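Local coordinates for oligopeptide-binding protein oppA (Lactococcus lactis, PDB 3DRF) that captures oligopeptides in a large cavity as the binding component of the OppABCDF ABC transporter, for their uptake, at residues 295-300 with 555-559. Residues are numbered along the deposited sequence; the frame is centred on the assembly and turned at random.
Sequences LGQQAM and MTLDY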
loop_
_atom_site.group_PDB
_atom_site.type_symbol
_atom_site.label_atom_id
_atom_site.label_comp_id
_atom_site.label_asym_id
_atom_site.label_seq_id
_atom_site.Cartn_x
_atom_site.Cartn_y
_atom_site.Cartn_z
ATOM N N LEU A 295 10.250 -2.921 19.716
ATOM C CA LEU A 295 9.023 -2.138 19.701
ATOM C C LEU A 295 7.970 -2.866 18.888
ATOM O O LEU A 295 8.317 -3.669 18.105
ATOM C CB LEU A 295 9.303 -0.763 19.096
ATOM C CG LEU A 295 10.468 0.044 19.714
ATOM C CD1 LEU A 295 10.601 1.362 18.970
ATOM C CD2 LEU A 295 10.120 0.272 21.156
ATOM N N GLY A 296 6.706 -2.534 19.082
ATOM C CA GLY A 296 5.584 -3.195 18.389
ATOM C C GLY A 296 4.466 -2.223 18.073
ATOM O O GLY A 296 4.342 -1.190 18.656
ATOM N N GLN A 297 3.646 -2.618 17.109
ATOM C CA GLN A 297 2.418 -1.907 16.818
ATOM C C GLN A 297 1.461 -2.832 16.050
ATOM O O GLN A 297 1.858 -3.773 15.424
ATOM C CB GLN A 297 2.697 -0.621 15.990
ATOM C CG GLN A 297 3.194 -0.945 14.533
ATOM C CD GLN A 297 3.597 0.243 13.622
ATOM O OE1 GLN A 297 3.956 0.000 12.547
ATOM N NE2 GLN A 297 3.604 1.447 14.120
ATOM N N GLN A 298 0.181 -2.519 16.132
ATOM C CA GLN A 298 -0.793 -3.080 15.170
ATOM C C GLN A 298 -0.460 -2.595 13.785
ATOM O O GLN A 298 -0.307 -1.447 13.576
ATOM C CB GLN A 298 -2.208 -2.634 15.486
ATOM C CG GLN A 298 -2.732 -3.070 16.832
ATOM C CD GLN A 298 -4.213 -2.720 16.981
ATOM O OE1 GLN A 298 -4.550 -1.601 17.057
ATOM N NE2 GLN A 298 -5.050 -3.713 16.921
ATOM N N ALA A 299 -0.252 -3.515 12.873
ATOM C CA ALA A 299 0.132 -3.153 11.499
ATOM C C ALA A 299 -1.135 -2.629 10.752
ATOM O O ALA A 299 -2.190 -3.186 10.816
ATOM C CB ALA A 299 0.775 -4.300 10.780
ATOM N N MET A 300 -0.950 -1.561 10.045
ATOM C CA MET A 300 -2.037 -1.107 9.195
ATOM C C MET A 300 -1.811 -1.863 7.869
ATOM O O MET A 300 -1.107 -1.409 7.010
ATOM C CB MET A 300 -1.943 0.388 9.010
ATOM C CG MET A 300 -3.318 0.995 8.857
ATOM S SD MET A 300 -3.272 2.626 9.624
ATOM C CE MET A 300 -1.931 3.158 8.720
ATOM N N MET A 555 13.271 6.624 19.574
ATOM C CA MET A 555 12.590 5.865 18.538
ATOM C C MET A 555 11.237 5.340 19.087
ATOM O O MET A 555 11.128 5.060 20.249
ATOM C CB MET A 555 13.447 4.724 18.029
ATOM C CG MET A 555 12.790 3.830 16.997
ATOM S SD MET A 555 12.293 4.659 15.435
ATOM C CE MET A 555 11.266 3.422 14.675
ATOM N N THR A 556 10.242 5.252 18.201
ATOM C CA THR A 556 8.906 4.840 18.659
ATOM C C THR A 556 8.145 4.235 17.516
ATOM O O THR A 556 8.394 4.531 16.387
ATOM C CB THR A 556 8.131 6.059 19.221
ATOM O OG1 THR A 556 6.946 5.623 19.856
ATOM C CG2 THR A 556 7.734 7.056 18.104
ATOM N N LEU A 557 7.192 3.385 17.847
ATOM C CA LEU A 557 6.207 2.882 16.889
ATOM C C LEU A 557 4.782 3.362 17.239
ATOM O O LEU A 557 3.806 2.847 16.759
ATOM C CB LEU A 557 6.271 1.357 16.727
ATOM C CG LEU A 557 7.479 0.754 16.006
ATOM C CD1 LEU A 557 7.270 -0.753 15.856
ATOM C CD2 LEU A 557 7.670 1.395 14.574
ATOM N N ASP A 558 4.692 4.350 18.088
ATOM C CA ASP A 558 3.415 4.892 18.504
ATOM C C ASP A 558 2.819 5.721 17.363
ATOM O O ASP A 558 3.510 6.516 16.763
ATOM C CB ASP A 558 3.589 5.810 19.702
ATOM C CG ASP A 558 4.092 5.088 20.978
ATOM O OD1 ASP A 558 4.223 3.894 21.054
ATOM O OD2 ASP A 558 4.399 5.788 21.920
ATOM N N TYR A 559 1.531 5.535 17.099
ATOM C CA TYR A 559 0.869 6.334 16.110
ATOM C C TYR A 559 0.620 7.711 16.699
ATOM O O TYR A 559 0.477 7.853 17.885
ATOM C CB TYR A 559 -0.425 5.642 15.612
ATOM C CG TYR A 559 -0.195 4.349 14.819
ATOM C CD1 TYR A 559 0.488 4.375 13.637
ATOM C CD2 TYR A 559 -0.653 3.108 15.289
ATOM C CE1 TYR A 559 0.714 3.206 12.905
ATOM C CE2 TYR A 559 -0.437 1.946 14.564
ATOM C CZ TYR A 559 0.257 2.013 13.369
ATOM O OH TYR A 559 0.505 0.904 12.590
HETATM O O HOH W 1 3.013 1.330 20.374
HETATM O O HOH W 2 1.607 -0.272 10.188
#
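The side-chain amide of Gln297 overlaps the hydroxyl end of Tyr559, NE2 lying 3.5 Å from CZ, with amide and ring planes only 12° apart. Gln297 places CG between its backbone N and carbonyl carbon (chi1 68°) and runs extended from there, which carries NE2 to Leu557 O for a 3.0 Å hydrogen bond, bent at 138°. Its OE1 is held by Asn544 of strand 536-549, so both ends of the amide are fixed. Gln298 O sits in the plane of the Tyr559 ring, at its edge, and takes the hydroxyl's hydrogen bond almost end-on, 2.7 Å from OH; the same OH receives a hydrogen bond from a water that also accepts from Met300 N. A phenylalanine in place of Tyr559 would probably leave Gln298 O without this donor and the water without this acceptor. Farther along, Leu557 sets CD1 against Leu295 CB at 3.8 Å, while Leu295 CD1 meets Met555 CG. Within the loop, Asp558 N donates to Thr556 OG1, forming an ST turn. The principle illustrated is a loop joined to a strand by side-chain-to-backbone hydrogen bonds given from both sides and by leucine and methionine contacts, here 555-559 beside strand 292-307 in the Venus-flytrap fold of family 5 solute-binding proteins.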